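Local coordinates for protein 336aa long hypothetical dTDP-glucose 4,6-dehydratase (Pyrococcus horikoshii, PDB 2HUN) that binds NAD in a Rossmann-type domain and probably acts as a dTDP-glucose 4,6-dehydratase, a lyase of nucleotide-sugar metabolism, at residues 73-82 with 116-125; 102-111 with 154-165. All blocks are in the same frame, centred on the assembly; numbering follows the deposited sequence.

Interaction 1 of 2, residues 73-82 with 116-125. With NAD (nicotinamide-adenine-dinucleotide), chain C.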
# COMPACT_ATOMS: atom_id res chain seq x y z
N VAL A 73 12.40 -13.64 -15.56
CA VAL A 73 11.07 -13.24 -16.01
C VAL A 73 10.95 -13.33 -17.53
O VAL A 73 9.89 -13.72 -18.06
CB VAL A 73 10.73 -11.80 -15.55
CG1 VAL A 73 9.56 -11.24 -16.35
CG2 VAL A 73 10.37 -11.82 -14.07
N ARG A 74 12.03 -12.99 -18.23
CA ARG A 74 12.07 -13.04 -19.69
C ARG A 74 11.72 -14.40 -20.27
O ARG A 74 11.12 -14.49 -21.35
CB ARG A 74 13.46 -12.70 -20.21
CG ARG A 74 13.96 -11.30 -19.98
CD ARG A 74 15.37 -11.19 -20.54
NE ARG A 74 15.39 -11.53 -21.96
CZ ARG A 74 16.40 -12.13 -22.58
NH1 ARG A 74 17.49 -12.47 -21.91
NH2 ARG A 74 16.32 -12.39 -23.88
N LYS A 75 12.09 -15.47 -19.57
CA LYS A 75 11.86 -16.82 -20.09
C LYS A 75 10.69 -17.64 -19.56
O LYS A 75 10.59 -18.82 -19.90
CB LYS A 75 13.15 -17.63 -19.93
CG LYS A 75 13.48 -17.98 -18.49
CD LYS A 75 14.82 -18.67 -18.34
CE LYS A 75 15.96 -17.68 -18.30
NZ LYS A 75 17.19 -18.30 -17.75
N VAL A 76 9.81 -17.07 -18.76
CA VAL A 76 8.69 -17.86 -18.24
C VAL A 76 7.33 -17.43 -18.78
O VAL A 76 7.20 -16.36 -19.37
CB VAL A 76 8.64 -17.83 -16.69
CG1 VAL A 76 9.89 -18.48 -16.12
CG2 VAL A 76 8.50 -16.40 -16.20
N ASP A 77 6.33 -18.27 -18.57
CA ASP A 77 4.96 -18.00 -19.02
C ASP A 77 4.13 -17.46 -17.86
O ASP A 77 3.12 -16.78 -18.07
CB ASP A 77 4.30 -19.27 -19.53
CG ASP A 77 5.07 -19.91 -20.66
OD1 ASP A 77 5.17 -19.28 -21.73
OD2 ASP A 77 5.57 -21.03 -20.47
N GLY A 78 4.56 -17.78 -16.65
CA GLY A 78 3.83 -17.33 -15.47
C GLY A 78 4.76 -17.08 -14.30
O GLY A 78 5.86 -17.64 -14.23
N VAL A 79 4.32 -16.22 -13.38
CA VAL A 79 5.09 -15.88 -12.20
C VAL A 79 4.21 -15.94 -10.96
O VAL A 79 3.19 -15.25 -10.89
CB VAL A 79 5.67 -14.45 -12.31
CG1 VAL A 79 6.41 -14.10 -11.03
CG2 VAL A 79 6.61 -14.35 -13.51
N VAL A 80 4.58 -16.79 -10.01
CA VAL A 80 3.83 -16.92 -8.76
C VAL A 80 4.76 -16.37 -7.68
O VAL A 80 5.76 -16.99 -7.33
CB VAL A 80 3.49 -18.40 -8.48
CG1 VAL A 80 2.79 -18.52 -7.13
CG2 VAL A 80 2.58 -18.93 -9.58
N HIS A 81 4.40 -15.19 -7.16
CA HIS A 81 5.19 -14.40 -6.19
C HIS A 81 4.91 -14.74 -4.70
O HIS A 81 4.04 -14.17 -4.06
CB HIS A 81 4.91 -12.92 -6.44
CG HIS A 81 5.90 -12.08 -5.68
ND1 HIS A 81 7.22 -12.39 -5.58
CD2 HIS A 81 5.67 -10.89 -4.99
CE1 HIS A 81 7.77 -11.40 -4.85
NE2 HIS A 81 6.87 -10.49 -4.48
N LEU A 82 5.68 -15.64 -4.09
CA LEU A 82 5.50 -15.97 -2.68
C LEU A 82 6.57 -15.36 -1.78
O LEU A 82 6.38 -15.25 -0.57
CB LEU A 82 5.48 -17.48 -2.49
CG LEU A 82 4.27 -18.17 -3.13
CD1 LEU A 82 4.71 -19.38 -3.93
CD2 LEU A 82 3.29 -18.56 -2.05
N GLU A 116 10.39 -6.28 -19.54
CA GLU A 116 10.78 -7.44 -20.35
C GLU A 116 9.68 -8.30 -20.96
O GLU A 116 9.80 -8.74 -22.10
CB GLU A 116 11.68 -8.37 -19.52
CG GLU A 116 13.01 -7.79 -19.10
CD GLU A 116 14.01 -7.70 -20.25
OE1 GLU A 116 13.71 -8.23 -21.34
OE2 GLU A 116 15.08 -7.10 -20.05
N ASN A 117 8.61 -8.56 -20.21
CA ASN A 117 7.56 -9.44 -20.71
C ASN A 117 6.19 -9.12 -20.11
O ASN A 117 5.67 -9.87 -19.28
CB ASN A 117 7.95 -10.88 -20.38
CG ASN A 117 7.04 -11.90 -21.02
OD1 ASN A 117 6.41 -11.62 -22.04
ND2 ASN A 117 6.94 -13.08 -20.42
N PRO A 118 5.56 -8.03 -20.56
CA PRO A 118 4.25 -7.62 -20.06
C PRO A 118 3.10 -8.61 -20.24
O PRO A 118 2.04 -8.44 -19.65
CB PRO A 118 4.00 -6.29 -20.78
CG PRO A 118 4.74 -6.47 -22.07
CD PRO A 118 6.03 -7.11 -21.61
N GLU A 119 3.31 -9.66 -21.04
CA GLU A 119 2.26 -10.64 -21.26
C GLU A 119 2.31 -11.82 -20.29
O GLU A 119 1.41 -12.66 -20.28
CB GLU A 119 2.32 -11.15 -22.70
CG GLU A 119 2.44 -10.02 -23.71
CD GLU A 119 2.31 -10.49 -25.14
OE1 GLU A 119 2.85 -11.57 -25.46
OE2 GLU A 119 1.67 -9.78 -25.94
N VAL A 120 3.35 -11.86 -19.46
CA VAL A 120 3.50 -12.95 -18.50
C VAL A 120 2.34 -12.93 -17.50
O VAL A 120 1.87 -11.87 -17.10
CB VAL A 120 4.84 -12.84 -17.72
CG1 VAL A 120 4.77 -11.71 -16.71
CG2 VAL A 120 5.17 -14.16 -17.04
N ARG A 121 1.86 -14.11 -17.11
CA ARG A 121 0.76 -14.21 -16.15
C ARG A 121 1.37 -14.09 -14.75
O ARG A 121 2.19 -14.92 -14.36
CB ARG A 121 0.04 -15.55 -16.31
CG ARG A 121 -1.05 -15.81 -15.26
CD ARG A 121 -2.10 -14.71 -15.21
NE ARG A 121 -3.11 -15.00 -14.20
CZ ARG A 121 -3.86 -14.08 -13.60
NH1 ARG A 121 -3.71 -12.80 -13.91
NH2 ARG A 121 -4.76 -14.44 -12.69
N PHE A 122 0.96 -13.07 -14.01
CA PHE A 122 1.50 -12.81 -12.68
C PHE A 122 0.50 -12.93 -11.53
O PHE A 122 -0.57 -12.34 -11.57
CB PHE A 122 2.12 -11.41 -12.69
CG PHE A 122 2.64 -10.95 -11.36
CD1 PHE A 122 3.65 -11.65 -10.69
CD2 PHE A 122 2.17 -9.77 -10.80
CE1 PHE A 122 4.17 -11.17 -9.49
CE2 PHE A 122 2.68 -9.29 -9.61
CZ PHE A 122 3.69 -9.98 -8.95
N VAL A 123 0.86 -13.71 -10.52
CA VAL A 123 0.01 -13.88 -9.34
C VAL A 123 0.81 -13.40 -8.13
O VAL A 123 1.86 -13.95 -7.81
CB VAL A 123 -0.41 -15.34 -9.11
CG1 VAL A 123 -1.08 -15.48 -7.75
CG2 VAL A 123 -1.36 -15.79 -10.22
N HIS A 124 0.30 -12.36 -7.47
CA HIS A 124 0.92 -11.77 -6.28
C HIS A 124 0.23 -12.36 -5.05
O HIS A 124 -0.98 -12.17 -4.86
CB HIS A 124 0.72 -10.25 -6.31
CG HIS A 124 1.32 -9.52 -5.15
ND1 HIS A 124 2.68 -9.37 -4.99
CD2 HIS A 124 0.75 -8.86 -4.13
CE1 HIS A 124 2.92 -8.64 -3.91
NE2 HIS A 124 1.76 -8.31 -3.37
N VAL A 125 1.00 -13.08 -4.23
CA VAL A 125 0.47 -13.70 -3.02
C VAL A 125 0.56 -12.74 -1.82
O VAL A 125 1.64 -12.22 -1.50
CB VAL A 125 1.21 -15.02 -2.69
CG1 VAL A 125 0.57 -15.70 -1.47
CG2 VAL A 125 1.15 -15.96 -3.88
PA NAD C . 8.24 -18.54 4.60
O1A NAD C . 8.81 -17.59 5.56
O2A NAD C . 8.14 -19.98 4.96
O5B NAD C . 9.11 -18.44 3.26
C5B NAD C . 9.36 -17.21 2.56
C4B NAD C . 10.34 -17.61 1.45
O4B NAD C . 10.64 -16.47 0.62
C3B NAD C . 11.69 -18.12 2.03
O3B NAD C . 12.10 -19.32 1.36
C2B NAD C . 12.62 -16.91 1.85
O2B NAD C . 14.02 -17.19 1.75
C1B NAD C . 12.05 -16.26 0.59
N9A NAD C . 12.31 -14.80 0.49
C8A NAD C . 12.03 -13.84 1.39
N7A NAD C . 12.42 -12.66 0.91
C5A NAD C . 12.96 -12.85 -0.29
C6A NAD C . 13.54 -12.01 -1.27
N6A NAD C . 13.67 -10.70 -1.12
N1A NAD C . 14.01 -12.62 -2.46
C2A NAD C . 13.89 -14.01 -2.64
N3A NAD C . 13.34 -14.80 -1.71
C4A NAD C . 12.88 -14.23 -0.57
O3 NAD C . 6.73 -18.06 4.45
PN NAD C . 5.44 -18.55 3.68
O1N NAD C . 4.48 -18.78 4.80
O2N NAD C . 5.70 -19.74 2.85
O5D NAD C . 4.90 -17.25 2.89
C5D NAD C . 4.69 -17.20 1.48
C4D NAD C . 3.78 -15.98 1.15
O4D NAD C . 2.44 -16.22 1.60
C3D NAD C . 4.28 -14.68 1.80
O3D NAD C . 4.17 -13.62 0.82
C2D NAD C . 3.30 -14.48 2.99
O2D NAD C . 3.16 -13.09 3.28
C1D NAD C . 2.04 -15.14 2.47
N1N NAD C . 1.13 -15.68 3.51
C2N NAD C . 1.49 -16.80 4.33
C3N NAD C . 0.56 -17.25 5.29
C7N NAD C . 0.87 -18.46 6.21
O7N NAD C . -0.04 -18.93 6.90
N7N NAD C . 2.10 -18.98 6.22
C4N NAD C . -0.69 -16.61 5.43
C5N NAD C . -1.02 -15.51 4.61
C6N NAD C . -0.12 -15.04 3.64

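Interaction 2 of 2, residues 102-111 with 154-165. With NAD (nicotinamide-adenine-dinucleotide), chain C.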
# COMPACT_ATOMS: atom_id res chain seq x y z
N ASN A 102 9.53 -7.06 0.77
CA ASN A 102 8.11 -6.97 0.42
C ASN A 102 7.78 -5.86 -0.57
O ASN A 102 7.12 -6.11 -1.58
CB ASN A 102 7.27 -6.82 1.69
CG ASN A 102 7.47 -7.97 2.66
OD1 ASN A 102 8.00 -9.02 2.29
ND2 ASN A 102 7.05 -7.79 3.91
N VAL A 103 8.23 -4.64 -0.30
CA VAL A 103 7.95 -3.53 -1.19
C VAL A 103 8.93 -3.43 -2.36
O VAL A 103 8.51 -3.51 -3.52
CB VAL A 103 7.95 -2.18 -0.44
CG1 VAL A 103 7.71 -1.05 -1.43
CG2 VAL A 103 6.85 -2.18 0.63
N ILE A 104 10.22 -3.26 -2.08
CA ILE A 104 11.20 -3.14 -3.16
C ILE A 104 11.22 -4.41 -4.02
O ILE A 104 11.28 -4.35 -5.24
CB ILE A 104 12.63 -2.88 -2.62
CG1 ILE A 104 12.64 -1.63 -1.75
CG2 ILE A 104 13.61 -2.70 -3.79
CD1 ILE A 104 12.15 -0.38 -2.44
N GLY A 105 11.14 -5.56 -3.36
CA GLY A 105 11.14 -6.81 -4.09
C GLY A 105 9.99 -6.93 -5.07
O GLY A 105 10.17 -7.36 -6.21
N THR A 106 8.79 -6.54 -4.63
CA THR A 106 7.64 -6.64 -5.51
C THR A 106 7.75 -5.61 -6.64
O THR A 106 7.43 -5.90 -7.79
CB THR A 106 6.33 -6.44 -4.73
OG1 THR A 106 6.23 -7.46 -3.73
CG2 THR A 106 5.13 -6.53 -5.67
N TYR A 107 8.23 -4.42 -6.30
CA TYR A 107 8.44 -3.35 -7.27
C TYR A 107 9.38 -3.84 -8.38
O TYR A 107 9.10 -3.67 -9.57
CB TYR A 107 9.09 -2.14 -6.58
CG TYR A 107 9.68 -1.11 -7.52
CD1 TYR A 107 8.87 -0.19 -8.19
CD2 TYR A 107 11.06 -1.05 -7.73
CE1 TYR A 107 9.42 0.77 -9.05
CE2 TYR A 107 11.62 -0.10 -8.60
CZ TYR A 107 10.80 0.80 -9.25
OH TYR A 107 11.35 1.75 -10.09
N THR A 108 10.49 -4.44 -7.98
CA THR A 108 11.49 -4.95 -8.92
C THR A 108 10.90 -6.01 -9.85
O THR A 108 11.19 -6.03 -11.05
CB THR A 108 12.69 -5.56 -8.17
OG1 THR A 108 13.19 -4.61 -7.22
CG2 THR A 108 13.81 -5.91 -9.16
N LEU A 109 10.08 -6.89 -9.30
CA LEU A 109 9.44 -7.93 -10.09
C LEU A 109 8.50 -7.28 -11.10
O LEU A 109 8.47 -7.67 -12.26
CB LEU A 109 8.67 -8.88 -9.17
CG LEU A 109 8.31 -10.25 -9.76
CD1 LEU A 109 9.60 -11.03 -10.01
CD2 LEU A 109 7.40 -11.01 -8.81
N LEU A 110 7.73 -6.29 -10.64
CA LEU A 110 6.78 -5.60 -11.52
C LEU A 110 7.54 -4.89 -12.64
O LEU A 110 7.12 -4.93 -13.80
CB LEU A 110 5.95 -4.58 -10.71
CG LEU A 110 4.87 -5.19 -9.80
CD1 LEU A 110 4.28 -4.14 -8.87
CD2 LEU A 110 3.79 -5.82 -10.67
N GLU A 111 8.65 -4.25 -12.31
CA GLU A 111 9.43 -3.56 -13.33
C GLU A 111 9.98 -4.54 -14.35
O GLU A 111 9.91 -4.28 -15.55
CB GLU A 111 10.58 -2.77 -12.69
CG GLU A 111 10.16 -1.40 -12.15
CD GLU A 111 9.67 -0.46 -13.25
OE1 GLU A 111 8.47 -0.50 -13.60
OE2 GLU A 111 10.50 0.31 -13.77
N THR A 154 3.82 -3.36 4.76
CA THR A 154 4.66 -3.52 3.58
C THR A 154 4.00 -4.48 2.59
O THR A 154 4.13 -4.32 1.38
CB THR A 154 6.08 -4.01 3.94
OG1 THR A 154 6.00 -5.21 4.72
CG2 THR A 154 6.81 -2.94 4.74
N LYS A 155 3.28 -5.47 3.10
CA LYS A 155 2.57 -6.38 2.21
C LYS A 155 1.47 -5.56 1.52
O LYS A 155 1.26 -5.69 0.32
CB LYS A 155 1.94 -7.55 2.98
CG LYS A 155 2.94 -8.59 3.48
CD LYS A 155 3.66 -9.30 2.34
CE LYS A 155 2.71 -10.19 1.53
NZ LYS A 155 3.39 -10.85 0.37
N ALA A 156 0.79 -4.72 2.30
CA ALA A 156 -0.29 -3.87 1.78
C ALA A 156 0.26 -2.91 0.73
O ALA A 156 -0.36 -2.71 -0.31
CB ALA A 156 -0.94 -3.07 2.91
N ALA A 157 1.42 -2.33 1.01
CA ALA A 157 2.06 -1.41 0.09
C ALA A 157 2.39 -2.12 -1.22
O ALA A 157 2.23 -1.55 -2.29
CB ALA A 157 3.34 -0.84 0.70
N SER A 158 2.85 -3.37 -1.13
CA SER A 158 3.18 -4.12 -2.33
C SER A 158 1.91 -4.39 -3.15
O SER A 158 1.95 -4.33 -4.38
CB SER A 158 3.91 -5.44 -2.01
OG SER A 158 3.08 -6.39 -1.36
N ASP A 159 0.80 -4.68 -2.48
CA ASP A 159 -0.46 -4.92 -3.20
C ASP A 159 -0.80 -3.69 -4.05
O ASP A 159 -1.18 -3.81 -5.22
CB ASP A 159 -1.62 -5.16 -2.22
CG ASP A 159 -1.56 -6.53 -1.56
OD1 ASP A 159 -0.58 -7.26 -1.78
OD2 ASP A 159 -2.51 -6.87 -0.81
N MET A 160 -0.68 -2.50 -3.46
CA MET A 160 -1.00 -1.27 -4.17
C MET A 160 -0.16 -1.08 -5.43
O MET A 160 -0.68 -0.65 -6.47
CB MET A 160 -0.83 -0.05 -3.23
CG MET A 160 -1.78 -0.03 -2.04
SD MET A 160 -3.52 -0.27 -2.50
CE MET A 160 -3.72 -1.99 -2.31
N LEU A 161 1.14 -1.40 -5.36
CA LEU A 161 2.00 -1.26 -6.53
C LEU A 161 1.52 -2.20 -7.63
O LEU A 161 1.45 -1.81 -8.79
CB LEU A 161 3.46 -1.59 -6.18
CG LEU A 161 4.12 -0.73 -5.10
CD1 LEU A 161 5.58 -1.14 -4.94
CD2 LEU A 161 4.02 0.74 -5.47
N VAL A 162 1.17 -3.43 -7.26
CA VAL A 162 0.69 -4.38 -8.25
C VAL A 162 -0.56 -3.87 -8.96
O VAL A 162 -0.67 -3.98 -10.17
CB VAL A 162 0.39 -5.75 -7.61
CG1 VAL A 162 -0.26 -6.67 -8.63
CG2 VAL A 162 1.69 -6.38 -7.12
N LEU A 163 -1.50 -3.31 -8.20
CA LEU A 163 -2.73 -2.80 -8.79
C LEU A 163 -2.40 -1.67 -9.78
O LEU A 163 -2.93 -1.63 -10.89
CB LEU A 163 -3.67 -2.28 -7.70
CG LEU A 163 -4.27 -3.34 -6.76
CD1 LEU A 163 -5.09 -2.67 -5.66
CD2 LEU A 163 -5.14 -4.29 -7.56
N GLY A 164 -1.51 -0.77 -9.36
CA GLY A 164 -1.13 0.35 -10.20
C GLY A 164 -0.39 -0.01 -11.47
O GLY A 164 -0.73 0.46 -12.55
N TRP A 165 0.64 -0.84 -11.33
CA TRP A 165 1.44 -1.27 -12.48
C TRP A 165 0.60 -2.05 -13.48
O TRP A 165 0.77 -1.91 -14.69
CB TRP A 165 2.62 -2.11 -12.00
CG TRP A 165 3.94 -1.37 -11.93
CD1 TRP A 165 5.04 -1.58 -12.70
CD2 TRP A 165 4.29 -0.32 -11.01
NE1 TRP A 165 6.06 -0.74 -12.33
CE2 TRP A 165 5.63 0.05 -11.29
CE3 TRP A 165 3.61 0.35 -9.98
CZ2 TRP A 165 6.30 1.04 -10.58
CZ3 TRP A 165 4.27 1.34 -9.27
CH2 TRP A 165 5.61 1.68 -9.57
PA NAD C . 8.24 -18.54 4.60
O1A NAD C . 8.81 -17.59 5.56
O2A NAD C . 8.14 -19.98 4.96
O5B NAD C . 9.11 -18.44 3.26
C5B NAD C . 9.36 -17.21 2.56
C4B NAD C . 10.34 -17.61 1.45
O4B NAD C . 10.64 -16.47 0.62
C3B NAD C . 11.69 -18.12 2.03
O3B NAD C . 12.10 -19.32 1.36
C2B NAD C . 12.62 -16.91 1.85
O2B NAD C . 14.02 -17.19 1.75
C1B NAD C . 12.05 -16.26 0.59
N9A NAD C . 12.31 -14.80 0.49
C8A NAD C . 12.03 -13.84 1.39
N7A NAD C . 12.42 -12.66 0.91
C5A NAD C . 12.96 -12.85 -0.29
C6A NAD C . 13.54 -12.01 -1.27
N6A NAD C . 13.67 -10.70 -1.12
N1A NAD C . 14.01 -12.62 -2.46
C2A NAD C . 13.89 -14.01 -2.64
N3A NAD C . 13.34 -14.80 -1.71
C4A NAD C . 12.88 -14.23 -0.57
O3 NAD C . 6.73 -18.06 4.45
PN NAD C . 5.44 -18.55 3.68
O1N NAD C . 4.48 -18.78 4.80
O2N NAD C . 5.70 -19.74 2.85
O5D NAD C . 4.90 -17.25 2.89
C5D NAD C . 4.69 -17.20 1.48
C4D NAD C . 3.78 -15.98 1.15
O4D NAD C . 2.44 -16.22 1.60
C3D NAD C . 4.28 -14.68 1.80
O3D NAD C . 4.17 -13.62 0.82
C2D NAD C . 3.30 -14.48 2.99
O2D NAD C . 3.16 -13.09 3.28
C1D NAD C . 2.04 -15.14 2.47
N1N NAD C . 1.13 -15.68 3.51
C2N NAD C . 1.49 -16.80 4.33
C3N NAD C . 0.56 -17.25 5.29
C7N NAD C . 0.87 -18.46 6.21
O7N NAD C . -0.04 -18.93 6.90
N7N NAD C . 2.10 -18.98 6.22
C4N NAD C . -0.69 -16.61 5.43
C5N NAD C . -1.02 -15.51 4.61
C6N NAD C . -0.12 -15.04 3.64
O HOH W 1 5.00 -8.66 -0.66

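Interaction 1 of 2, residues 73-82 with 116-125
Strands 78-81 and 121-125 run parallel, their axes 4.6 Å apart, and five backbone hydrogen bonds zip them together from Arg121 N on Asp77 O to Val125 N on His81 O. The middle three are short, led by Val79 N to Arg121 O at 2.7 Å. On the face that carries Val79, His81, Phe122 and His124, Val79 CG1 meets Phe122 CD1 at 3.7 Å, and Phe122 CE1 reaches on to His81 CB. The two imidazoles extend in the same direction as neighbours, neither over the other's face, their planes 27° apart, with His81 CD2 3.4 Å from His124 ND1. His81 is held at both nitrogens, by Thr9 and Thr106, and His124 NE2 bonds Ser158. Before the strands, Val120 chi1 of 74° puts CG1 between the backbone N and carbonyl carbon and sends CG2 anti to N, against Val79 CG2. Farther out, Glu116 crosses the Arg74 chain at a slant, its OE1 3.4 Å from Arg74 CG, in a long salt bridge to NE; an alanine here would probably cost Arg74 this bridge, though Glu71 still pairs with its NH1, and uncover its methylenes. At the other end Leu82 CD2 packs on Val125 CG2, and the NAD ribose hydroxyl O3D donates to Leu82 O. The chemistry thus passes from a solvent-facing ion pair, through a valine-rich parallel Rossmann sheet, to the cofactor at the strands' C-terminal ends.

Interaction 2 of 2, residues 102-111 with 154-165
Thr154 and Asn102 open the contact between helices 102-111 and 154-165, which run nearly parallel at 19° with axes 8.3 Å apart. Asn102 ND2 donates an almost straight bond of 2.9 Å to Thr154 OG1, which lies in the amide plane, while OD1 takes the amide of Glu85; the carboxamide is thereby fixed against flipping. Thr154 OG1 is also bonded to carbonyls of the preceding turn, at Pro150 and Tyr151. Lys155 points away at its base, but its chain bends at chi2 and chi3 to bring NZ to the NAD ribose oxygen O3D, at 2.9 Å; the same ammonium bonds Val125 O and a water. Ala157 CB receives Val103 CG2. Ser158 CB is wedged at 3.3 Å from Asn102 O, and chi1 of 69° turns OG back onto Lys155 O; that hydroxyl also takes part in the water bridge to Lys155 NZ, and the same water bonds Asn102 O weakly. Leu161 CD1 lies against Val103 CG1 and Tyr107 CB, and Val162 CG2 touches Thr106 CG2 at 3.7 Å and Leu110 CD1. Trp165 closes the row. Leu110 CB sits over the face of its five-membered ring, 4.1 Å from the centroid, and NE1 gives a straight 2.7 Å bond to Glu111 OE1 on its anti side, tilted out of the carboxylate plane, which is 84° from the indole. Tyr107 CE1 comes to CZ2 at 3.5 Å, and Pro95 of the second subunit packs on Trp165. Polar groups therefore gather at the NAD end, where the water held by Ser158 probably steadies the ammonium of the cofactor-binding Lys155, and apolar packing leads away from it to a buried indole-carboxylate bond at the subunit interface.

Both contacts are largely buried and belong to one Rossmann-type unit: interaction 1 joins neighbouring strands of its parallel sheet, and interaction 2 joins helices 96-116 and 150-168, which pack over one face of that sheet. Strand 121-127 follows the first helix and precedes the second, so the segments alternate along the chain. Interaction 1 is held mainly by backbone bonds and small apolar side chains, with an exposed ion pair at its far end; interaction 2 is held mainly by side chains and reaches the second subunit. They meet through Lys155 on Val125 O and Ser158 on His124, with Leu109 packing on Phe122, and both converge on the ribose hydroxyl O3D of NAD.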